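Local coordinates for spore coat polysaccharide biosynthesis protein spsE (Bacillus subtilis, PDB 1VLI) that probably acts as an N-acylneuraminate-9-phosphate synthase-type enzyme in the making of the spore coat polysaccharide, at residues A[64-69]-A[119-124]; A[140-145]-A[162-167]; A[146-151]-A[346-351]. One frame throughout, in Å; residues are numbered along the deposited sequence.

Contact 1 (A[64-69]-A[119-124])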
ATOM      1  N   GLN A  64       0.032   9.745   5.231  1.00 55.93           N
ATOM      2  CA  GLN A  64      -1.065   9.791   4.258  1.00 57.72           C
ATOM      3  C   GLN A  64      -1.176  11.175   3.633  1.00 58.68           C
ATOM      4  O   GLN A  64      -1.289  12.184   4.345  1.00 59.73           O
ATOM      5  CB  GLN A  64      -2.385   9.458   4.921  1.00 57.73           C
ATOM      6  CG  GLN A  64      -3.431   8.884   3.975  1.00 64.80           C
ATOM      7  CD  GLN A  64      -4.744   8.580   4.690  1.00 63.65           C
ATOM      8  OE1 GLN A  64      -5.759   9.206   4.415  1.00 62.78           O
ATOM      9  NE2 GLN A  64      -4.715   7.631   5.613  1.00 75.18           N
HETATM   10  N   MSE A  65      -1.137  11.228   2.308  1.00 59.10           N
HETATM   11  CA  MSE A  65      -1.289  12.498   1.618  1.00 63.16           C
HETATM   12  C   MSE A  65      -2.662  12.713   1.022  1.00 60.91           C
HETATM   13  O   MSE A  65      -3.122  13.842   0.938  1.00 59.65           O
HETATM   14  CB  MSE A  65      -0.227  12.667   0.553  1.00 60.25           C
HETATM   15  CG  MSE A  65       1.106  13.066   1.149  1.00 67.79           C
HETATM   16 SE   MSE A  65       2.417  13.480  -0.244  1.00 76.42          SE
HETATM   17  CE  MSE A  65       1.448  14.845  -1.182  1.00 50.37           C
ATOM     18  N   PHE A  66      -3.328  11.635   0.628  1.00 60.49           N
ATOM     19  CA  PHE A  66      -4.578  11.766  -0.090  1.00 62.70           C
ATOM     20  C   PHE A  66      -5.771  11.220   0.697  1.00 68.70           C
ATOM     21  O   PHE A  66      -5.637  10.243   1.442  1.00 69.64           O
ATOM     22  CB  PHE A  66      -4.430  11.149  -1.478  1.00 59.20           C
ATOM     23  CG  PHE A  66      -3.181  11.596  -2.177  1.00 61.56           C
ATOM     24  CD1 PHE A  66      -3.145  12.810  -2.866  1.00 58.83           C
ATOM     25  CD2 PHE A  66      -2.014  10.846  -2.093  1.00 61.60           C
ATOM     26  CE1 PHE A  66      -1.980  13.237  -3.477  1.00 61.18           C
ATOM     27  CE2 PHE A  66      -0.836  11.276  -2.703  1.00 62.60           C
ATOM     28  CZ  PHE A  66      -0.820  12.465  -3.392  1.00 58.95           C
ATOM     29  N   GLN A  67      -6.922  11.891   0.547  1.00 73.42           N
ATOM     30  CA  GLN A  67      -8.166  11.524   1.241  1.00 75.16           C
ATOM     31  C   GLN A  67      -8.815  10.298   0.632  1.00 75.85           C
ATOM     32  O   GLN A  67      -8.676  10.074  -0.572  1.00 75.93           O
ATOM     33  CB  GLN A  67      -9.145  12.680   1.208  1.00 74.17           C
ATOM     34  CG  GLN A  67      -8.900  13.683   2.305  1.00 83.13           C
ATOM     35  CD  GLN A  67      -9.880  14.835   2.249  1.00 92.26           C
ATOM     36  OE1 GLN A  67     -10.914  14.750   1.567  1.00 98.32           O
ATOM     37  NE2 GLN A  67      -9.562  15.920   2.955  1.00 90.07           N
ATOM     38  N   ALA A  68      -9.537   9.530   1.457  1.00 76.13           N
ATOM     39  CA  ALA A  68     -10.083   8.231   1.038  1.00 79.57           C
ATOM     40  C   ALA A  68     -11.267   8.317   0.048  1.00 81.07           C
ATOM     41  O   ALA A  68     -11.477   7.405  -0.767  1.00 80.61           O
ATOM     42  CB  ALA A  68     -10.452   7.377   2.258  1.00 79.62           C
ATOM     43  N   ASP A  69     -12.018   9.419   0.117  1.00 82.50           N
ATOM     44  CA  ASP A  69     -13.203   9.658  -0.729  1.00 83.33           C
ATOM     45  C   ASP A  69     -12.947   9.446  -2.231  1.00 80.87           C
ATOM     46  O   ASP A  69     -13.752   8.821  -2.919  1.00 78.86           O
ATOM     47  CB  ASP A  69     -13.744  11.077  -0.500  1.00 85.45           C
ATOM     48  CG  ASP A  69     -13.795  11.462   0.973  1.00 95.37           C
ATOM     49  OD1 ASP A  69     -12.725  11.519   1.643  1.00101.43           O
ATOM     50  OD2 ASP A  69     -14.874  11.751   1.536  1.00104.13           O
ATOM     51  N   SER A 119       5.006   8.169   0.913  1.00 50.68           N
ATOM     52  CA  SER A 119       3.550   8.179   0.957  1.00 53.47           C
ATOM     53  C   SER A 119       2.953   7.141  -0.014  1.00 54.63           C
ATOM     54  O   SER A 119       3.678   6.446  -0.737  1.00 53.41           O
ATOM     55  CB  SER A 119       3.044   9.579   0.626  1.00 52.53           C
ATOM     56  OG  SER A 119       1.772   9.771   1.182  1.00 53.12           O
ATOM     57  N   THR A 120       1.627   7.117  -0.071  1.00 54.81           N
ATOM     58  CA  THR A 120       0.856   6.164  -0.870  1.00 56.74           C
ATOM     59  C   THR A 120       0.074   6.869  -1.961  1.00 56.64           C
ATOM     60  O   THR A 120      -0.536   7.922  -1.713  1.00 56.02           O
ATOM     61  CB  THR A 120      -0.148   5.456   0.060  1.00 55.38           C
ATOM     62  OG1 THR A 120       0.578   4.916   1.157  1.00 56.04           O
ATOM     63  CG2 THR A 120      -0.764   4.250  -0.591  1.00 60.14           C
ATOM     64  N   VAL A 121       0.068   6.279  -3.156  1.00 57.02           N
ATOM     65  CA  VAL A 121      -0.781   6.771  -4.242  1.00 58.55           C
ATOM     66  C   VAL A 121      -1.910   5.803  -4.584  1.00 58.90           C
ATOM     67  O   VAL A 121      -1.769   4.589  -4.420  1.00 56.46           O
ATOM     68  CB  VAL A 121       0.030   7.166  -5.494  1.00 57.85           C
ATOM     69  CG1 VAL A 121       1.033   8.214  -5.116  1.00 57.42           C
ATOM     70  CG2 VAL A 121       0.730   5.998  -6.096  1.00 50.20           C
ATOM     71  N   CYS A 122      -3.031   6.351  -5.043  1.00 60.48           N
ATOM     72  CA  CYS A 122      -4.193   5.536  -5.404  1.00 63.64           C
ATOM     73  C   CYS A 122      -4.825   5.834  -6.773  1.00 64.38           C
ATOM     74  O   CYS A 122      -5.863   5.265  -7.091  1.00 62.83           O
ATOM     75  CB  CYS A 122      -5.276   5.670  -4.326  1.00 65.65           C
ATOM     76  SG  CYS A 122      -5.669   7.398  -3.949  1.00 70.38           S
ATOM     77  N   ASP A 123      -4.254   6.768  -7.534  1.00 63.93           N
ATOM     78  CA  ASP A 123      -4.663   7.012  -8.905  1.00 63.00           C
ATOM     79  C   ASP A 123      -3.611   7.807  -9.662  1.00 65.10           C
ATOM     80  O   ASP A 123      -2.581   8.202  -9.094  1.00 64.86           O
ATOM     81  CB  ASP A 123      -6.027   7.701  -8.991  1.00 63.62           C
ATOM     82  CG  ASP A 123      -6.208   8.812  -7.979  1.00 67.67           C
ATOM     83  OD1 ASP A 123      -5.362   9.747  -7.915  1.00 67.70           O
ATOM     84  OD2 ASP A 123      -7.215   8.846  -7.228  1.00 68.68           O
ATOM     85  N   GLU A 124      -3.874   8.029 -10.945  1.00 63.22           N
ATOM     86  CA  GLU A 124      -2.971   8.769 -11.818  1.00 63.37           C
ATOM     87  C   GLU A 124      -2.645  10.171 -11.243  1.00 62.87           C
ATOM     88  O   GLU A 124      -1.482  10.586 -11.215  1.00 63.21           O
ATOM     89  CB  GLU A 124      -3.555   8.824 -13.245  1.00 63.92           C
ATOM     90  CG  GLU A 124      -3.566   7.480 -14.010  1.00 71.35           C
ATOM     91  CD  GLU A 124      -4.697   6.463 -13.654  1.00 79.46           C
ATOM     92  OE1 GLU A 124      -5.528   6.703 -12.730  1.00 72.58           O
ATOM     93  OE2 GLU A 124      -4.770   5.384 -14.327  1.00 75.80           O
TER
HETATM   94  O   HOH W   1      -1.853   8.812   0.807  1.00 50.34           O
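The F66 ring turns one edge to the backbone carbonyl of T120, with CD2 3.3 Å from T120 O and CE2 only slightly farther off. A phenylalanine suits this place because its edge carries weakly positive C-H groups, which tolerate a carbonyl oxygen, while its faces and far edge are apolar and pack in the core. Its CG stands anti to the carbonyl carbon (chi1 -48°), which sends the ring across to the other loop, and CE2 comes within 4.3 Å of V121 CG1. On one ring face, off toward the rim, rests the CB of its own neighbour M65. That residue, present as selenomethionine, brings its CG to 3.4 Å from S119 OG; its end leads away, and the side chain also touches M98 and L130. S119 OG is directed anti to the backbone N (chi1 -156°) and is hydrogen-bonded to F63 O, so this small polar group is satisfied although the residue is buried. Segments 64-69 and 119-124 are the loops that leave the C-terminal ends of the neighbouring parallel strands 60-63 and 116-118, the end at which a TIM barrel of the NeuB family carries its active site; the side chain of Q64 lies about 9 Å from the bound zinc ion. No clear direct hydrogen bond joins the two loops, and a water takes over: it accepts from M65 N at 2.9 Å and donates to T120 O at 3.0 Å, bridging the backbones of the two loops. Farther along, the D123 side chain caps a backbone N of helix 124-131 and pairs with R70 in a salt bridge.

Contact 2 (A[140-145]-A[162-167])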
ATOM      1  N   ILE A 140       1.808   1.302  -2.703  1.00 56.31           N
ATOM      2  CA  ILE A 140       0.464   1.011  -3.206  1.00 53.52           C
ATOM      3  C   ILE A 140      -0.233   0.182  -2.117  1.00 51.47           C
ATOM      4  O   ILE A 140       0.357  -0.735  -1.598  1.00 50.07           O
ATOM      5  CB  ILE A 140       0.554   0.191  -4.507  1.00 55.95           C
ATOM      6  CG1 ILE A 140       1.458   0.869  -5.565  1.00 47.60           C
ATOM      7  CG2 ILE A 140      -0.857  -0.199  -5.013  1.00 52.57           C
ATOM      8  CD1 ILE A 140       0.871   2.063  -6.236  1.00 56.32           C
ATOM      9  N   ALA A 141      -1.457   0.551  -1.755  1.00 49.07           N
ATOM     10  CA  ALA A 141      -2.232  -0.154  -0.744  1.00 49.45           C
ATOM     11  C   ALA A 141      -2.769  -1.478  -1.317  1.00 53.74           C
ATOM     12  O   ALA A 141      -2.844  -1.661  -2.557  1.00 51.61           O
ATOM     13  CB  ALA A 141      -3.444   0.737  -0.289  1.00 42.98           C
ATOM     14  N   SER A 142      -3.220  -2.345  -0.408  1.00 54.11           N
ATOM     15  CA  SER A 142      -3.737  -3.663  -0.769  1.00 57.17           C
ATOM     16  C   SER A 142      -4.890  -3.608  -1.762  1.00 62.66           C
ATOM     17  O   SER A 142      -4.924  -4.402  -2.705  1.00 64.56           O
ATOM     18  CB  SER A 142      -4.175  -4.440   0.481  1.00 54.95           C
ATOM     19  OG  SER A 142      -3.072  -4.686   1.341  1.00 56.46           O
ATOM     20  N   TYR A 143      -5.825  -2.672  -1.568  1.00 66.15           N
ATOM     21  CA  TYR A 143      -7.060  -2.654  -2.383  1.00 66.92           C
ATOM     22  C   TYR A 143      -6.838  -2.160  -3.810  1.00 64.86           C
ATOM     23  O   TYR A 143      -7.676  -2.390  -4.679  1.00 65.16           O
ATOM     24  CB  TYR A 143      -8.196  -1.889  -1.692  1.00 70.03           C
ATOM     25  CG  TYR A 143      -8.554  -2.464  -0.345  1.00 80.16           C
ATOM     26  CD1 TYR A 143      -8.596  -3.857  -0.149  1.00 91.75           C
ATOM     27  CD2 TYR A 143      -8.837  -1.633   0.743  1.00 92.01           C
ATOM     28  CE1 TYR A 143      -8.913  -4.416   1.094  1.00 89.26           C
ATOM     29  CE2 TYR A 143      -9.164  -2.182   2.003  1.00 94.61           C
ATOM     30  CZ  TYR A 143      -9.203  -3.576   2.163  1.00 89.91           C
ATOM     31  OH  TYR A 143      -9.522  -4.138   3.378  1.00 87.52           O
ATOM     32  N   GLU A 144      -5.695  -1.525  -4.044  1.00 60.10           N
ATOM     33  CA  GLU A 144      -5.242  -1.197  -5.389  1.00 56.40           C
ATOM     34  C   GLU A 144      -4.324  -2.249  -6.003  1.00 54.66           C
ATOM     35  O   GLU A 144      -3.668  -1.979  -7.015  1.00 53.77           O
ATOM     36  CB  GLU A 144      -4.519   0.156  -5.395  1.00 57.98           C
ATOM     37  CG  GLU A 144      -5.445   1.366  -5.364  1.00 56.01           C
ATOM     38  CD  GLU A 144      -6.214   1.498  -4.068  1.00 57.30           C
ATOM     39  OE1 GLU A 144      -5.565   1.477  -3.008  1.00 58.86           O
ATOM     40  OE2 GLU A 144      -7.460   1.645  -4.105  1.00 53.85           O
ATOM     41  N   ILE A 145      -4.243  -3.442  -5.417  1.00 53.44           N
ATOM     42  CA  ILE A 145      -3.399  -4.478  -6.013  1.00 52.37           C
ATOM     43  C   ILE A 145      -3.802  -4.818  -7.454  1.00 53.60           C
ATOM     44  O   ILE A 145      -2.986  -5.308  -8.235  1.00 58.63           O
ATOM     45  CB  ILE A 145      -3.349  -5.750  -5.153  1.00 52.89           C
ATOM     46  CG1 ILE A 145      -2.181  -6.612  -5.586  1.00 45.14           C
ATOM     47  CG2 ILE A 145      -4.709  -6.564  -5.187  1.00 52.90           C
ATOM     48  CD1 ILE A 145      -1.863  -7.712  -4.560  1.00 54.72           C
ATOM     49  N   ILE A 162       6.472  -0.426  -3.910  1.00 54.72           N
ATOM     50  CA  ILE A 162       6.162  -1.319  -2.791  1.00 56.24           C
ATOM     51  C   ILE A 162       4.688  -1.587  -2.827  1.00 57.61           C
ATOM     52  O   ILE A 162       3.904  -0.629  -2.746  1.00 59.61           O
ATOM     53  CB  ILE A 162       6.498  -0.659  -1.457  1.00 58.32           C
ATOM     54  CG1 ILE A 162       7.933  -0.134  -1.459  1.00 54.65           C
ATOM     55  CG2 ILE A 162       6.279  -1.638  -0.299  1.00 47.61           C
ATOM     56  CD1 ILE A 162       8.227   0.778  -0.287  1.00 55.18           C
ATOM     57  N   PHE A 163       4.286  -2.850  -2.982  1.00 55.58           N
ATOM     58  CA  PHE A 163       2.845  -3.108  -2.979  1.00 53.02           C
ATOM     59  C   PHE A 163       2.407  -4.106  -1.917  1.00 54.16           C
ATOM     60  O   PHE A 163       3.145  -5.013  -1.563  1.00 60.18           O
ATOM     61  CB  PHE A 163       2.273  -3.352  -4.375  1.00 48.30           C
ATOM     62  CG  PHE A 163       2.614  -4.688  -4.974  1.00 58.98           C
ATOM     63  CD1 PHE A 163       1.838  -5.839  -4.681  1.00 48.63           C
ATOM     64  CD2 PHE A 163       3.660  -4.801  -5.886  1.00 52.62           C
ATOM     65  CE1 PHE A 163       2.106  -7.038  -5.281  1.00 45.11           C
ATOM     66  CE2 PHE A 163       3.953  -6.035  -6.482  1.00 58.51           C
ATOM     67  CZ  PHE A 163       3.163  -7.151  -6.194  1.00 41.97           C
ATOM     68  N   SER A 164       1.226  -3.876  -1.361  1.00 50.71           N
ATOM     69  CA  SER A 164       0.752  -4.655  -0.263  1.00 51.87           C
ATOM     70  C   SER A 164      -0.219  -5.719  -0.763  1.00 52.23           C
ATOM     71  O   SER A 164      -0.754  -5.619  -1.864  1.00 53.02           O
ATOM     72  CB  SER A 164       0.114  -3.724   0.745  1.00 51.19           C
ATOM     73  OG  SER A 164       1.105  -3.263   1.660  1.00 66.77           O
ATOM     74  N   THR A 165      -0.449  -6.743   0.030  1.00 55.34           N
ATOM     75  CA  THR A 165      -1.219  -7.881  -0.466  1.00 56.73           C
ATOM     76  C   THR A 165      -2.302  -8.415   0.473  1.00 58.24           C
ATOM     77  O   THR A 165      -2.585  -9.629   0.453  1.00 60.27           O
ATOM     78  CB  THR A 165      -0.258  -9.034  -0.812  1.00 58.21           C
ATOM     79  OG1 THR A 165       0.407  -9.464   0.379  1.00 53.08           O
ATOM     80  CG2 THR A 165       0.885  -8.568  -1.742  1.00 55.91           C
ATOM     81  N   ALA A 166      -2.917  -7.554   1.289  1.00 56.29           N
ATOM     82  CA  ALA A 166      -3.961  -8.035   2.200  1.00 57.37           C
ATOM     83  C   ALA A 166      -5.093  -8.649   1.409  1.00 60.51           C
ATOM     84  O   ALA A 166      -5.592  -8.045   0.442  1.00 61.35           O
ATOM     85  CB  ALA A 166      -4.495  -6.937   3.080  1.00 55.29           C
ATOM     86  N   GLY A 167      -5.490  -9.854   1.808  1.00 60.93           N
ATOM     87  CA  GLY A 167      -6.632 -10.540   1.180  1.00 62.88           C
ATOM     88  C   GLY A 167      -6.436 -11.058  -0.243  1.00 63.27           C
ATOM     89  O   GLY A 167      -7.408 -11.464  -0.886  1.00 66.31           O
TER
HETATM   90  O   HOH W   2      -1.050  -3.410  -3.802  1.00 54.55           O
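S142 reaches across to the backbone of A166, and A166 N donates to its OG at 2.9 Å (N-H...O angle 153°). With chi1 at -63° the OG sits beside its own backbone N, turned to A166 N, and A166 CB comes to 3.2 Å from the same OG, a tight approach that a bulkier side chain than alanine could hardly make. S164 CB lies 3.4 Å from S142 OG, while S164 OG is hydrogen-bonded to K139 NZ. Replacing S142 with alanine would probably leave A166 N without this acceptor and the turn after strand 161-164 freer to shift. Before the turn the pairing is parallel: I140 N binds I162 O, nearly in line with the carbonyl, and I140 O receives S164 N in a longer bond of 3.3 Å. I140 and F163 face the same side of the sheet, their CB atoms 3.9 Å apart, and I145 CD1 lies 4.1 Å from F163 CE1. This branched hydrocarbon, with A176 of helix 170-181, suits the layer between barrel strands and helices. The looser part lies between the I140-S164 pairing and the S142-A166 bond, where A141 O and S164 O are joined through a water that donates to both. Strands 138-140 and 161-164 with helix 148-155 form a beta-alpha-beta crossover of the TIM barrel. Where regular strand pairing ends, a serine hydroxyl and a water continue the polar link.

Contact 3 (A[146-151]-A[346-351])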
ATOM      1  N   ASN A 146      -5.046  -4.528  -7.817  1.00 53.02           N
ATOM      2  CA  ASN A 146      -5.560  -4.886  -9.141  1.00 53.40           C
ATOM      3  C   ASN A 146      -5.860  -3.651  -9.967  1.00 53.00           C
ATOM      4  O   ASN A 146      -6.522  -3.746 -10.994  1.00 56.11           O
ATOM      5  CB  ASN A 146      -6.809  -5.798  -9.023  1.00 50.96           C
ATOM      6  CG  ASN A 146      -8.038  -5.044  -8.531  1.00 59.97           C
ATOM      7  OD1 ASN A 146      -7.913  -3.983  -7.900  1.00 51.13           O
ATOM      8  ND2 ASN A 146      -9.242  -5.584  -8.812  1.00 52.77           N
ATOM      9  N   HIS A 147      -5.356  -2.495  -9.537  1.00 51.83           N
ATOM     10  CA  HIS A 147      -5.522  -1.288 -10.312  1.00 54.59           C
ATOM     11  C   HIS A 147      -4.402  -1.270 -11.318  1.00 57.47           C
ATOM     12  O   HIS A 147      -3.412  -0.500 -11.198  1.00 62.19           O
ATOM     13  CB  HIS A 147      -5.453  -0.050  -9.423  1.00 56.56           C
ATOM     14  CG  HIS A 147      -5.923   1.196 -10.090  1.00 54.24           C
ATOM     15  ND1 HIS A 147      -5.943   1.352 -11.462  1.00 56.68           N
ATOM     16  CD2 HIS A 147      -6.403   2.351  -9.572  1.00 48.92           C
ATOM     17  CE1 HIS A 147      -6.413   2.549 -11.760  1.00 54.19           C
ATOM     18  NE2 HIS A 147      -6.691   3.180 -10.631  1.00 51.45           N
ATOM     19  N   LEU A 148      -4.572  -2.108 -12.327  1.00 55.17           N
ATOM     20  CA  LEU A 148      -3.533  -2.370 -13.307  1.00 54.19           C
ATOM     21  C   LEU A 148      -3.147  -1.131 -14.121  1.00 54.58           C
ATOM     22  O   LEU A 148      -1.959  -0.908 -14.341  1.00 55.73           O
ATOM     23  CB  LEU A 148      -3.899  -3.570 -14.197  1.00 52.42           C
ATOM     24  CG  LEU A 148      -4.214  -4.925 -13.514  1.00 45.91           C
ATOM     25  CD1 LEU A 148      -4.159  -5.984 -14.581  1.00 52.25           C
ATOM     26  CD2 LEU A 148      -3.259  -5.325 -12.337  1.00 44.97           C
ATOM     27  N   PRO A 149      -4.101  -0.311 -14.561  1.00 55.37           N
ATOM     28  CA  PRO A 149      -3.725   0.953 -15.227  1.00 56.73           C
ATOM     29  C   PRO A 149      -2.872   1.849 -14.310  1.00 58.73           C
ATOM     30  O   PRO A 149      -1.881   2.428 -14.766  1.00 60.94           O
ATOM     31  CB  PRO A 149      -5.076   1.575 -15.589  1.00 55.09           C
ATOM     32  CG  PRO A 149      -6.038   0.350 -15.672  1.00 55.41           C
ATOM     33  CD  PRO A 149      -5.569  -0.478 -14.513  1.00 56.76           C
ATOM     34  N   LEU A 150      -3.213   1.907 -13.021  1.00 57.23           N
ATOM     35  CA  LEU A 150      -2.375   2.612 -12.061  1.00 55.41           C
ATOM     36  C   LEU A 150      -0.997   1.981 -11.917  1.00 57.09           C
ATOM     37  O   LEU A 150       0.006   2.702 -11.886  1.00 63.83           O
ATOM     38  CB  LEU A 150      -3.047   2.729 -10.693  1.00 51.77           C
ATOM     39  CG  LEU A 150      -2.169   3.336  -9.582  1.00 60.57           C
ATOM     40  CD1 LEU A 150      -1.798   4.865  -9.853  1.00 47.10           C
ATOM     41  CD2 LEU A 150      -2.786   3.145  -8.219  1.00 55.41           C
ATOM     42  N   LEU A 151      -0.917   0.653 -11.832  1.00 56.90           N
ATOM     43  CA  LEU A 151       0.387   0.021 -11.649  1.00 54.66           C
ATOM     44  C   LEU A 151       1.291   0.305 -12.845  1.00 54.72           C
ATOM     45  O   LEU A 151       2.478   0.479 -12.687  1.00 56.84           O
ATOM     46  CB  LEU A 151       0.265  -1.501 -11.396  1.00 52.07           C
ATOM     47  CG  LEU A 151      -0.511  -1.923 -10.147  1.00 59.20           C
ATOM     48  CD1 LEU A 151      -0.695  -3.443 -10.119  1.00 49.16           C
ATOM     49  CD2 LEU A 151       0.130  -1.426  -8.822  1.00 57.42           C
ATOM     50  N   GLY A 346     -17.494  -4.115 -10.012  1.00 52.96           N
ATOM     51  CA  GLY A 346     -17.474  -3.852 -11.457  1.00 51.48           C
ATOM     52  C   GLY A 346     -16.535  -4.851 -12.122  1.00 53.96           C
ATOM     53  O   GLY A 346     -15.853  -5.598 -11.426  1.00 53.72           O
ATOM     54  N   LEU A 347     -16.498  -4.893 -13.458  1.00 53.96           N
ATOM     55  CA  LEU A 347     -15.504  -5.718 -14.185  1.00 54.77           C
ATOM     56  C   LEU A 347     -14.083  -5.507 -13.691  1.00 55.93           C
ATOM     57  O   LEU A 347     -13.727  -4.397 -13.325  1.00 56.07           O
ATOM     58  CB  LEU A 347     -15.490  -5.370 -15.668  1.00 52.17           C
ATOM     59  CG  LEU A 347     -16.276  -6.183 -16.664  1.00 56.35           C
ATOM     60  CD1 LEU A 347     -15.413  -6.255 -17.913  1.00 54.02           C
ATOM     61  CD2 LEU A 347     -16.656  -7.587 -16.100  1.00 44.08           C
ATOM     62  N   HIS A 348     -13.258  -6.553 -13.718  1.00 56.78           N
ATOM     63  CA  HIS A 348     -11.851  -6.399 -13.315  1.00 56.04           C
ATOM     64  C   HIS A 348     -11.128  -5.286 -14.092  1.00 54.68           C
ATOM     65  O   HIS A 348     -11.313  -5.158 -15.298  1.00 51.78           O
ATOM     66  CB  HIS A 348     -11.110  -7.699 -13.529  1.00 55.20           C
ATOM     67  CG  HIS A 348      -9.790  -7.731 -12.851  1.00 51.34           C
ATOM     68  ND1 HIS A 348      -8.669  -7.125 -13.375  1.00 60.03           N
ATOM     69  CD2 HIS A 348      -9.412  -8.271 -11.676  1.00 44.81           C
ATOM     70  CE1 HIS A 348      -7.649  -7.308 -12.558  1.00 48.72           C
ATOM     71  NE2 HIS A 348      -8.076  -7.998 -11.516  1.00 55.28           N
ATOM     72  N   PRO A 349     -10.341  -4.454 -13.409  1.00 55.66           N
ATOM     73  CA  PRO A 349      -9.573  -3.414 -14.082  1.00 53.89           C
ATOM     74  C   PRO A 349      -8.684  -3.859 -15.261  1.00 53.45           C
ATOM     75  O   PRO A 349      -8.253  -3.005 -16.046  1.00 52.26           O
ATOM     76  CB  PRO A 349      -8.714  -2.852 -12.943  1.00 56.06           C
ATOM     77  CG  PRO A 349      -9.594  -2.988 -11.786  1.00 55.62           C
ATOM     78  CD  PRO A 349     -10.189  -4.363 -11.945  1.00 53.43           C
ATOM     79  N   ARG A 350      -8.410  -5.157 -15.403  1.00 52.58           N
ATOM     80  CA  ARG A 350      -7.609  -5.641 -16.557  1.00 52.44           C
ATOM     81  C   ARG A 350      -8.330  -5.365 -17.888  1.00 53.44           C
ATOM     82  O   ARG A 350      -7.729  -5.452 -18.958  1.00 58.23           O
ATOM     83  CB  ARG A 350      -7.217  -7.140 -16.417  1.00 52.18           C
ATOM     84  CG  ARG A 350      -8.320  -8.143 -16.837  1.00 53.70           C
ATOM     85  CD  ARG A 350      -7.917  -9.645 -16.823  1.00 50.62           C
ATOM     86  NE  ARG A 350      -7.444 -10.042 -15.508  1.00 46.94           N
ATOM     87  CZ  ARG A 350      -8.206 -10.468 -14.502  1.00 48.29           C
ATOM     88  NH1 ARG A 350      -9.526 -10.599 -14.626  1.00 50.87           N
ATOM     89  NH2 ARG A 350      -7.631 -10.760 -13.344  1.00 44.42           N
ATOM     90  N   PHE A 351      -9.611  -5.016 -17.844  1.00 50.31           N
ATOM     91  CA  PHE A 351     -10.333  -4.737 -19.082  1.00 51.59           C
ATOM     92  C   PHE A 351     -10.494  -3.266 -19.374  1.00 52.32           C
ATOM     93  O   PHE A 351     -11.134  -2.915 -20.346  1.00 56.01           O
ATOM     94  CB  PHE A 351     -11.703  -5.432 -19.096  1.00 50.85           C
ATOM     95  CG  PHE A 351     -11.627  -6.937 -18.837  1.00 58.93           C
ATOM     96  CD1 PHE A 351     -11.255  -7.830 -19.859  1.00 49.90           C
ATOM     97  CD2 PHE A 351     -11.914  -7.450 -17.577  1.00 54.05           C
ATOM     98  CE1 PHE A 351     -11.220  -9.196 -19.636  1.00 53.82           C
ATOM     99  CE2 PHE A 351     -11.887  -8.814 -17.347  1.00 53.24           C
ATOM    100  CZ  PHE A 351     -11.525  -9.691 -18.382  1.00 50.74           C
TER
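H147 and P349 face each other with their CA atoms 5.9 Å apart, at bends leading into helices. H147 is the centre of an inverse gamma turn, closed by a weak bond from L148 N to N146 O, and stands at the N-cap of helix 148-155; F351 holds the same position before helix 352-356. P349, whose ring is stiff and apolar, sets its CB 3.1 Å from N146 O, and P149 CD lies 4.2 Å from P349 CB. N146 has its CG between its backbone N and carbonyl carbon (chi1 72°), a setting that turns the amide toward P349, where ND2 comes 3.5 Å from P349 CD. The N146 amide and the H348 ring stand almost perpendicular (88°), with N146 CB 3.6 Å from H348 NE2. L148 lies alongside R350, its CD1 3.7 Å from R350 CB and at the edge of the H348 ring. H348 is gripped within its loop: R350 N donates to ND1 at 2.8 Å near the ring plane, R350 NH2 lies over one face and P349 CD over the opposite one. The segments thus pack without hydrogen bonds, while the N146-R316 hydrogen bond and R350-E175 salt bridge add polar ties between barrel and SAF region.

All three contacts gather on one side of the TIM barrel, at or beyond the C-terminal ends of its strands. Contact 1 follows strands 60-63 and 116-118, and contact 2 pairs strand 138-140 with 161-164; their centres lie about 13 Å apart. They meet where V121 touches I140 and T120 touches A141. Contact 3, its centre about 13 Å from that of contact 2 and about 17 Å from that of contact 1, continues after residue 145: L151 packs on I145 and I140, and L150 on C122 and D123. Contact 1 closes before the others open, whereas contacts 2 and 3 interleave, so the C-terminal SAF domain docks on the same crossover of the barrel.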